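Local coordinates for dimeric protein of unknown function and ferredoxin-like fold (Bacteroides fragilis, PDB 3FMB) that is of unknown function, a dimer of ferredoxin-like subunits belonging to the stress responsive A/B barrel (Dabb) family, at residues 21-26 / 76-81; 25-30 / 102-107; 44-49 / 64-69. One frame throughout, in Å; residues are numbered along the deposited sequence.

All contacts lie in one ferredoxin-like subunit, whose antiparallel sheet runs in the order 61-66, 76-82, 21-29, 108-117. Contact 1 joins the two central strands. Contact 2 starts from strand 21-29, sharing V25 and L26, and reaches the loop before strand 108-117; its centre is about 14 Å from that of contact 1. Contact 3 packs helix 35-50 on strand 61-66, its centre about 12 Å from that of contact 1 and 11 Å from that of contact 2, and in sequence is nested inside both. I76 touches L104 and F45: one side of the sheet is packed by helix and loop, while the other, at contact 1, faces the second subunit, which contact 3 also touches.

Contact 1 of 3, residues 21-26 / 76-81; sequences VKHIVL and IALYSE. With SO4 (sulfate ion), chain C.
H23 and S80 form a hydrogen-bonded antiparallel pair in the middle of the sheet. H23 N donates to S80 O at 2.9 Å, with 164° at the hydrogen. The return bond, from S80 N to H23 O at 3.1 Å, is weak and bent. H23 O has a second donor, the S80 hydroxyl: with chi1 at 65° OG sits between its own backbone N and carbonyl carbon and reaches H23 O at 2.8 Å, while lying at the edge of the imidazole. At the next hydrogen-bonded pair, V25 with L78, both bonds are straight, L78 N standing 2.7 Å from V25 O.

The imidazole is held at both nitrogens. NE2 of H23 donates to O1 of the sulfate at 2.8 Å in a straight line (180°), and ND1 pairs with D115 on strand 108-117. The sulfate, probably from the crystallisation liquor, is also bound by R111.

K22, I24, L26, A77, Y79 and E81 occupy the other face, which meets the second subunit. The extended K22 chain passes obliquely across Y79, and its NZ donates to Y79 OH at 2.9 Å; Y79 OH in turn makes a weak bond to E81 OE2. K22 NZ lies 4.3 Å from E81 OE2, beyond salt-bridge range, and its main ionic partner is E63 of the second subunit. CD1 of I24 meets the rim of the Y79 ring, 3.8 Å from Y79 CD1.

The chemistry thus splits by face. On one, a histidine fixed in rotation lies beside a place where H23 and R111 hold a sulfate in the crystal, which may mark a spot suited to an anion. On the other, the K22 salt bridge to E63 and the stacking of Y79 on Y79, both partners in the second subunit, make this face part of the dimer interface.

Contact 2 of 3, residues 25-30 / 102-107; sequences VLFKLR and KILAET
F27 and L104 make the apolar part of this contact. The leucine sends CD1 onto one face of the phenyl ring, 3.7 Å from its centroid and only 7° off the normal, a CH-pi contact in which the two side chains cross at about a right angle. L29 adds a looser touch, its CD2 being 4.4 Å from L104 CD2. The T107 hydroxyl rests against L29, with OG1 3.6 Å from L29 CD2. L104 also packs on V41 and F45 of helix 35-50.

The polar part lies just past the strand's end. R30 N donates to T107 O at 2.8 Å with 173° at the hydrogen, a bond between main chains that ties the residue that follows strand 21-29 to the loop before strand 108-117. In the R30 conformer described, one of two, NH2 donates to E106 O at 3.1 Å with the acceptor in the guanidinium plane, a less certain bond; in the same conformer NH1 forms a salt bridge with D32.

Firm evidence for the docking of this loop is therefore one backbone bond and one methyl-on-ring contact; the guanidinium, with a second conformer, probably contributes a more changeable grip.

Contact 3 of 3, residues 44-49 / 64-69; sequences SFKEAI and VGLNMN. With EDO (1,2-ethanediol), chain D.
V64 and K46 carry this helix-on-sheet contact of the ferredoxin-like fold, where helix 35-50 lies in the split beta-alpha-beta unit formed with strands 21-29 and 61-66. The helix and strand segments run nearly antiparallel, their axes at 163° and 8.5 Å apart at closest approach.

V64 points at the helix and divides its two methyls between neighbouring turns. CG1 lies against K46, 3.8 Å from K46 CB. CG2 presses on I49, 3.5 Å from I49 CG2, a tight pairing for two carbons, and lies obliquely to the phenyl ring of F45, 4.1 Å from F45 CE2. One face of that ring is in turn packed by CG1 of I49, so V64 CG2 meets a patch in which I49 and F45 pack together. I76 of the neighbouring strand touches both V64 and F45.

K46 uses its methylenes and its ammonium separately. CG is anti to the backbone N (chi1 172°), which sends the chain past V64 in the opposite direction, and CD comes to 4.2 Å from L66 CG as the two side chains cross. A bend at the last torsion (chi4 68°) then turns the ammonium back to the strand. The same group forms a salt bridge with E50, whose carboxylate also accepts the backbone N-H of V64; lysine and glutamate thus hold both polar backbone atoms of that valine. Of the two bonds to V64, the lysine's is from NZ to the carbonyl O at 2.9 Å, with NZ nearly in line with the C=O bond.

Contact 1 of 3, residues 21-26 / 76-81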
loop_
_atom_site.group_PDB
_atom_site.type_symbol
_atom_site.label_atom_id
_atom_site.label_comp_id
_atom_site.label_asym_id
_atom_site.label_seq_id
_atom_site.Cartn_x
_atom_site.Cartn_y
_atom_site.Cartn_z
ATOM N N VAL A 21 0.698 -13.610 4.403
ATOM C CA VAL A 21 0.630 -12.694 3.265
ATOM C C VAL A 21 0.041 -11.343 3.679
ATOM O O VAL A 21 -0.984 -11.287 4.357
ATOM C CB VAL A 21 -0.201 -13.313 2.098
ATOM C CG1 VAL A 21 -0.556 -12.279 1.064
ATOM C CG2 VAL A 21 0.573 -14.499 1.487
ATOM N N LYS A 22 0.705 -10.263 3.259
ATOM C CA LYS A 22 0.135 -8.933 3.299
ATOM C C LYS A 22 -0.467 -8.588 1.943
ATOM O O LYS A 22 0.181 -8.733 0.906
ATOM C CB LYS A 22 1.176 -7.886 3.706
ATOM C CG LYS A 22 1.759 -8.162 5.111
ATOM C CD LYS A 22 2.391 -6.943 5.736
ATOM C CE LYS A 22 3.070 -7.249 7.058
ATOM N NZ LYS A 22 3.582 -5.978 7.666
ATOM N N HIS A 23 -1.715 -8.138 1.970
ATOM C CA HIS A 23 -2.476 -7.760 0.785
ATOM C C HIS A 23 -2.702 -6.242 0.920
ATOM O O HIS A 23 -3.439 -5.775 1.826
ATOM C CB HIS A 23 -3.828 -8.514 0.769
ATOM C CG HIS A 23 -4.817 -8.030 -0.262
ATOM N ND1 HIS A 23 -4.584 -8.094 -1.615
ATOM C CD2 HIS A 23 -6.047 -7.479 -0.123
ATOM C CE1 HIS A 23 -5.636 -7.615 -2.265
ATOM N NE2 HIS A 23 -6.528 -7.201 -1.380
ATOM N N ILE A 24 -2.007 -5.470 0.095
ATOM C CA ILE A 24 -2.071 -4.010 0.187
ATOM C C ILE A 24 -2.635 -3.477 -1.113
ATOM O O ILE A 24 -2.132 -3.793 -2.206
ATOM C CB ILE A 24 -0.686 -3.373 0.444
ATOM C CG1 ILE A 24 -0.091 -3.935 1.750
ATOM C CG2 ILE A 24 -0.801 -1.804 0.432
ATOM C CD1 ILE A 24 1.119 -3.110 2.269
ATOM N N VAL A 25 -3.661 -2.642 -0.994
ATOM C CA VAL A 25 -4.325 -2.065 -2.195
ATOM C C VAL A 25 -4.484 -0.558 -1.970
ATOM O O VAL A 25 -4.922 -0.127 -0.902
ATOM C CB VAL A 25 -5.746 -2.699 -2.515
ATOM C CG1 VAL A 25 -6.275 -2.200 -3.901
ATOM C CG2 VAL A 25 -5.725 -4.240 -2.400
ATOM N N LEU A 26 -4.075 0.222 -2.965
ATOM C CA LEU A 26 -4.342 1.663 -2.962
ATOM C C LEU A 26 -5.297 1.981 -4.126
ATOM O O LEU A 26 -5.211 1.354 -5.214
ATOM C CB LEU A 26 -3.047 2.442 -3.129
ATOM C CG LEU A 26 -1.953 2.266 -2.070
ATOM C CD1 LEU A 26 -0.715 3.177 -2.383
ATOM C CD2 LEU A 26 -2.428 2.415 -0.644
ATOM N N ILE A 76 -7.241 6.304 -0.975
ATOM C CA ILE A 76 -7.634 5.225 -0.105
ATOM C C ILE A 76 -6.558 4.127 -0.077
ATOM O O ILE A 76 -6.065 3.699 -1.150
ATOM C CB ILE A 76 -8.973 4.551 -0.589
ATOM C CG1 ILE A 76 -10.154 5.553 -0.659
ATOM C CG2 ILE A 76 -9.281 3.319 0.324
ATOM C CD1 ILE A 76 -11.396 4.979 -1.475
ATOM N N ALA A 77 -6.239 3.647 1.129
ATOM C CA ALA A 77 -5.339 2.518 1.310
ATOM C C ALA A 77 -6.115 1.415 2.033
ATOM O O ALA A 77 -6.837 1.696 3.002
ATOM C CB ALA A 77 -4.126 2.908 2.153
ATOM N N LEU A 78 -5.949 0.177 1.566
ATOM C CA LEU A 78 -6.412 -1.001 2.276
ATOM C C LEU A 78 -5.177 -1.819 2.647
ATOM O O LEU A 78 -4.342 -2.159 1.792
ATOM C CB LEU A 78 -7.333 -1.801 1.370
ATOM C CG LEU A 78 -8.037 -3.007 2.022
ATOM C CD1 LEU A 78 -9.449 -3.125 1.370
ATOM C CD2 LEU A 78 -7.163 -4.290 1.821
ATOM N N TYR A 79 -5.033 -2.072 3.927
ATOM C CA TYR A 79 -3.934 -2.839 4.449
ATOM C C TYR A 79 -4.529 -4.048 5.143
ATOM O O TYR A 79 -5.376 -3.902 6.012
ATOM C CB TYR A 79 -3.121 -1.984 5.419
ATOM C CG TYR A 79 -2.056 -2.769 6.152
ATOM C CD1 TYR A 79 -0.808 -3.011 5.558
ATOM C CD2 TYR A 79 -2.311 -3.331 7.407
ATOM C CE1 TYR A 79 0.170 -3.770 6.221
ATOM C CE2 TYR A 79 -1.328 -4.094 8.065
ATOM C CZ TYR A 79 -0.098 -4.308 7.457
ATOM O OH TYR A 79 0.866 -5.034 8.111
ATOM N N SER A 80 -4.050 -5.234 4.790
ATOM C CA SER A 80 -4.632 -6.443 5.325
ATOM C C SER A 80 -3.635 -7.592 5.368
ATOM O O SER A 80 -2.613 -7.579 4.668
ATOM C CB SER A 80 -5.865 -6.807 4.492
ATOM O OG SER A 80 -5.496 -7.136 3.182
ATOM N N GLU A 81 -3.941 -8.572 6.215
ATOM C CA GLU A 81 -3.127 -9.761 6.425
ATOM C C GLU A 81 -3.993 -11.019 6.329
ATOM O O GLU A 81 -5.112 -11.064 6.849
ATOM C CB GLU A 81 -2.416 -9.718 7.793
ATOM C CG GLU A 81 -1.370 -8.575 7.878
ATOM C CD GLU A 81 -0.769 -8.369 9.246
ATOM O OE1 GLU A 81 -1.005 -9.193 10.147
ATOM O OE2 GLU A 81 -0.042 -7.377 9.418
HETATM S S SO4 C . -9.124 -6.143 -3.482
HETATM O O1 SO4 C . -8.972 -5.963 -1.965
HETATM O O2 SO4 C . -10.413 -6.705 -3.880
HETATM O O3 SO4 C . -8.079 -6.992 -4.106
HETATM O O4 SO4 C . -9.107 -4.833 -4.180
#

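Contact 2 of 3, residues 25-30 / 102-107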
loop_
_atom_site.group_PDB
_atom_site.type_symbol
_atom_site.label_atom_id
_atom_site.label_comp_id
_atom_site.label_asym_id
_atom_site.label_seq_id
_atom_site.Cartn_x
_atom_site.Cartn_y
_atom_site.Cartn_z
ATOM N N VAL A 25 -3.661 -2.642 -0.994
ATOM C CA VAL A 25 -4.325 -2.065 -2.195
ATOM C C VAL A 25 -4.484 -0.558 -1.970
ATOM O O VAL A 25 -4.922 -0.127 -0.902
ATOM C CB VAL A 25 -5.746 -2.699 -2.515
ATOM C CG1 VAL A 25 -6.275 -2.200 -3.901
ATOM C CG2 VAL A 25 -5.725 -4.240 -2.400
ATOM N N LEU A 26 -4.075 0.222 -2.965
ATOM C CA LEU A 26 -4.342 1.663 -2.962
ATOM C C LEU A 26 -5.297 1.981 -4.126
ATOM O O LEU A 26 -5.211 1.354 -5.214
ATOM C CB LEU A 26 -3.047 2.442 -3.129
ATOM C CG LEU A 26 -1.953 2.266 -2.070
ATOM C CD1 LEU A 26 -0.715 3.177 -2.383
ATOM C CD2 LEU A 26 -2.428 2.415 -0.644
ATOM N N PHE A 27 -6.218 2.904 -3.859
ATOM C CA PHE A 27 -7.170 3.392 -4.832
ATOM C C PHE A 27 -7.065 4.919 -5.039
ATOM O O PHE A 27 -6.892 5.706 -4.086
ATOM C CB PHE A 27 -8.606 3.089 -4.388
ATOM C CG PHE A 27 -8.906 1.645 -4.241
ATOM C CD1 PHE A 27 -9.331 0.900 -5.326
ATOM C CD2 PHE A 27 -8.775 1.029 -2.998
ATOM C CE1 PHE A 27 -9.613 -0.474 -5.190
ATOM C CE2 PHE A 27 -9.070 -0.329 -2.855
ATOM C CZ PHE A 27 -9.495 -1.056 -3.927
ATOM N N LYS A 28 -7.283 5.316 -6.284
ATOM C CA LYS A 28 -7.405 6.711 -6.684
ATOM C C LYS A 28 -8.756 6.885 -7.376
ATOM O O LYS A 28 -9.135 6.157 -8.301
ATOM C CB LYS A 28 -6.243 7.083 -7.603
ATOM C CG LYS A 28 -6.243 8.561 -8.005
ATOM C CD LYS A 28 -4.915 8.962 -8.695
ATOM C CE LYS A 28 -4.964 10.392 -9.196
ATOM N NZ LYS A 28 -3.591 11.013 -9.297
ATOM N N LEU A 29 -9.486 7.885 -6.946
ATOM C CA LEU A 29 -10.769 8.165 -7.509
ATOM C C LEU A 29 -10.577 9.179 -8.617
ATOM O O LEU A 29 -9.600 9.943 -8.608
ATOM C CB LEU A 29 -11.700 8.706 -6.435
ATOM C CG LEU A 29 -11.957 7.771 -5.244
ATOM C CD1 LEU A 29 -12.984 8.552 -4.370
ATOM C CD2 LEU A 29 -12.441 6.375 -5.663
ATOM N N ARG A 30 -11.506 9.217 -9.565
ATOM C CA ARG A 30 -11.385 10.145 -10.709
ATOM C C ARG A 30 -11.284 11.600 -10.258
ATOM O O ARG A 30 -12.034 12.054 -9.396
ATOM C CB ARG A 30 -12.570 10.031 -11.684
ATOM C CG ARG A 30 -12.771 8.697 -12.316
ATOM C CD ARG A 30 -13.921 8.751 -13.317
ATOM N NE ARG A 30 -15.209 8.654 -12.638
ATOM C CZ ARG A 30 -16.073 9.652 -12.469
ATOM N NH1 ARG A 30 -15.828 10.867 -12.938
ATOM N NH2 ARG A 30 -17.209 9.415 -11.833
ATOM N N LYS A 102 -18.003 -2.505 -4.593
ATOM C CA LYS A 102 -18.928 -1.803 -5.496
ATOM C C LYS A 102 -19.160 -0.362 -5.094
ATOM O O LYS A 102 -19.507 0.477 -5.944
ATOM C CB LYS A 102 -20.279 -2.533 -5.626
ATOM C CG LYS A 102 -20.215 -3.630 -6.622
ATOM C CD LYS A 102 -21.554 -4.314 -6.842
ATOM C CE LYS A 102 -21.355 -5.669 -7.593
ATOM N NZ LYS A 102 -22.525 -6.599 -7.449
ATOM N N ILE A 103 -18.967 -0.059 -3.813
ATOM C CA ILE A 103 -19.080 1.337 -3.322
ATOM C C ILE A 103 -18.180 2.290 -4.168
ATOM O O ILE A 103 -18.545 3.442 -4.425
ATOM C CB ILE A 103 -18.784 1.426 -1.820
ATOM C CG1 ILE A 103 -19.876 0.718 -0.994
ATOM C CG2 ILE A 103 -18.672 2.910 -1.306
ATOM C CD1 ILE A 103 -19.450 0.482 0.438
ATOM N N LEU A 104 -17.020 1.776 -4.586
ATOM C CA LEU A 104 -16.056 2.524 -5.377
ATOM C C LEU A 104 -16.297 2.522 -6.885
ATOM O O LEU A 104 -15.659 3.304 -7.616
ATOM C CB LEU A 104 -14.655 1.981 -5.111
ATOM C CG LEU A 104 -14.120 1.946 -3.678
ATOM C CD1 LEU A 104 -12.654 1.412 -3.638
ATOM C CD2 LEU A 104 -14.251 3.314 -2.992
ATOM N N ALA A 105 -17.215 1.676 -7.375
ATOM C CA ALA A 105 -17.272 1.405 -8.806
ATOM C C ALA A 105 -17.516 2.652 -9.656
ATOM O O ALA A 105 -16.899 2.839 -10.715
ATOM C CB ALA A 105 -18.355 0.334 -9.119
ATOM N N GLU A 106 -18.441 3.488 -9.232
ATOM C CA GLU A 106 -18.809 4.650 -10.029
ATOM C C GLU A 106 -17.715 5.712 -10.111
ATOM O O GLU A 106 -17.685 6.475 -11.081
ATOM C CB GLU A 106 -20.083 5.308 -9.484
ATOM C CG GLU A 106 -21.337 4.745 -10.041
ATOM C CD GLU A 106 -21.451 4.940 -11.564
ATOM O OE1 GLU A 106 -21.533 6.105 -12.052
ATOM O OE2 GLU A 106 -21.436 3.898 -12.254
ATOM N N THR A 107 -16.869 5.793 -9.084
ATOM C CA THR A 107 -15.885 6.886 -8.975
ATOM C C THR A 107 -14.417 6.498 -9.142
ATOM O O THR A 107 -13.569 7.372 -9.321
ATOM C CB THR A 107 -16.072 7.669 -7.667
ATOM O OG1 THR A 107 -15.915 6.800 -6.542
ATOM C CG2 THR A 107 -17.473 8.329 -7.613
#

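Contact 3 of 3, residues 44-49 / 64-69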
loop_
_atom_site.group_PDB
_atom_site.type_symbol
_atom_site.label_atom_id
_atom_site.label_comp_id
_atom_site.label_asym_id
_atom_site.label_seq_id
_atom_site.Cartn_x
_atom_site.Cartn_y
_atom_site.Cartn_z
ATOM N N SER A 44 -17.858 5.639 3.205
ATOM C CA SER A 44 -18.707 4.461 3.070
ATOM C C SER A 44 -17.888 3.173 2.865
ATOM O O SER A 44 -18.177 2.145 3.487
ATOM C CB SER A 44 -19.717 4.632 1.934
ATOM O OG SER A 44 -20.662 5.598 2.297
ATOM N N PHE A 45 -16.870 3.256 2.005
ATOM C CA PHE A 45 -15.944 2.150 1.723
ATOM C C PHE A 45 -15.190 1.735 2.975
ATOM O O PHE A 45 -15.153 0.576 3.292
ATOM C CB PHE A 45 -14.950 2.557 0.651
ATOM C CG PHE A 45 -13.976 1.470 0.287
ATOM C CD1 PHE A 45 -14.406 0.353 -0.437
ATOM C CD2 PHE A 45 -12.652 1.528 0.684
ATOM C CE1 PHE A 45 -13.516 -0.651 -0.789
ATOM C CE2 PHE A 45 -11.754 0.494 0.318
ATOM C CZ PHE A 45 -12.226 -0.580 -0.413
ATOM N N LYS A 46 -14.629 2.702 3.696
ATOM C CA LYS A 46 -13.899 2.415 4.949
ATOM C C LYS A 46 -14.788 1.650 5.928
ATOM O O LYS A 46 -14.362 0.628 6.468
ATOM C CB LYS A 46 -13.407 3.697 5.609
ATOM C CG LYS A 46 -12.801 3.544 7.018
ATOM C CD LYS A 46 -12.111 4.848 7.407
ATOM C CE LYS A 46 -11.701 4.879 8.836
ATOM N NZ LYS A 46 -10.663 3.937 8.990
ATOM N N GLU A 47 -16.004 2.150 6.147
ATOM C CA GLU A 47 -16.969 1.501 7.041
ATOM C C GLU A 47 -17.302 0.077 6.601
ATOM O O GLU A 47 -17.388 -0.820 7.437
ATOM C CB GLU A 47 -18.263 2.319 7.120
ATOM C CG GLU A 47 -19.264 1.831 8.159
ATOM C CD GLU A 47 -20.636 2.485 8.006
ATOM O OE1 GLU A 47 -21.125 3.071 8.993
ATOM O OE2 GLU A 47 -21.227 2.413 6.896
ATOM N N ALA A 48 -17.503 -0.113 5.297
ATOM C CA ALA A 48 -17.911 -1.412 4.741
ATOM C C ALA A 48 -16.789 -2.443 4.864
ATOM O O ALA A 48 -17.045 -3.589 5.253
ATOM C CB ALA A 48 -18.364 -1.257 3.267
ATOM N N ILE A 49 -15.561 -2.034 4.540
ATOM C CA ILE A 49 -14.397 -2.924 4.672
ATOM C C ILE A 49 -14.138 -3.314 6.117
ATOM O O ILE A 49 -13.888 -4.489 6.436
ATOM C CB ILE A 49 -13.126 -2.311 4.056
ATOM C CG1 ILE A 49 -13.285 -2.187 2.521
ATOM C CG2 ILE A 49 -11.884 -3.164 4.434
ATOM C CD1 ILE A 49 -13.393 -3.553 1.701
ATOM N N VAL A 64 -8.715 0.319 6.653
ATOM C CA VAL A 64 -8.735 1.264 5.533
ATOM C C VAL A 64 -8.238 2.617 6.035
ATOM O O VAL A 64 -8.749 3.131 7.032
ATOM C CB VAL A 64 -10.138 1.375 4.903
ATOM C CG1 VAL A 64 -10.206 2.555 3.920
ATOM C CG2 VAL A 64 -10.488 0.025 4.230
ATOM N N GLY A 65 -7.263 3.158 5.321
ATOM C CA GLY A 65 -6.696 4.462 5.604
ATOM C C GLY A 65 -7.102 5.459 4.540
ATOM O O GLY A 65 -7.054 5.188 3.363
ATOM N N LEU A 66 -7.536 6.628 4.985
ATOM C CA LEU A 66 -7.888 7.719 4.074
ATOM C C LEU A 66 -6.753 8.758 4.068
ATOM O O LEU A 66 -6.284 9.188 5.127
ATOM C CB LEU A 66 -9.249 8.328 4.497
ATOM C CG LEU A 66 -10.457 7.383 4.542
ATOM C CD1 LEU A 66 -11.721 8.193 4.816
ATOM C CD2 LEU A 66 -10.495 6.581 3.206
ATOM N N ASN A 67 -6.247 9.091 2.872
ATOM C CA ASN A 67 -5.098 9.929 2.756
ATOM C C ASN A 67 -5.230 11.287 3.441
ATOM O O ASN A 67 -6.220 11.993 3.253
ATOM C CB ASN A 67 -4.776 10.162 1.293
ATOM C CG ASN A 67 -3.562 11.019 1.120
ATOM O OD1 ASN A 67 -2.499 10.716 1.659
ATOM N ND2 ASN A 67 -3.728 12.133 0.426
HETATM N N MSE A 68 -4.207 11.660 4.191
HETATM C CA MSE A 68 -4.185 12.960 4.880
HETATM C C MSE A 68 -2.966 13.805 4.520
HETATM O O MSE A 68 -2.648 14.771 5.230
HETATM C CB MSE A 68 -4.313 12.783 6.397
HETATM C CG MSE A 68 -3.522 11.675 7.012
HETATM SE SE MSE A 68 -1.623 11.857 7.027
HETATM C CE MSE A 68 -1.399 12.949 8.652
ATOM N N ASN A 69 -2.250 13.389 3.468
ATOM C CA ASN A 69 -1.183 14.162 2.866
ATOM C C ASN A 69 -1.604 14.819 1.530
ATOM O O ASN A 69 -1.779 14.179 0.521
ATOM C CB ASN A 69 0.049 13.294 2.681
ATOM C CG ASN A 69 1.272 14.085 2.257
ATOM O OD1 ASN A 69 1.192 15.275 1.901
ATOM N ND2 ASN A 69 2.421 13.440 2.317
HETATM C C1 EDO D . -5.774 14.071 -2.630
HETATM O O1 EDO D . -4.666 14.579 -1.900
HETATM C C2 EDO D . -5.871 12.562 -2.403
HETATM O O2 EDO D . -6.270 12.251 -1.079
#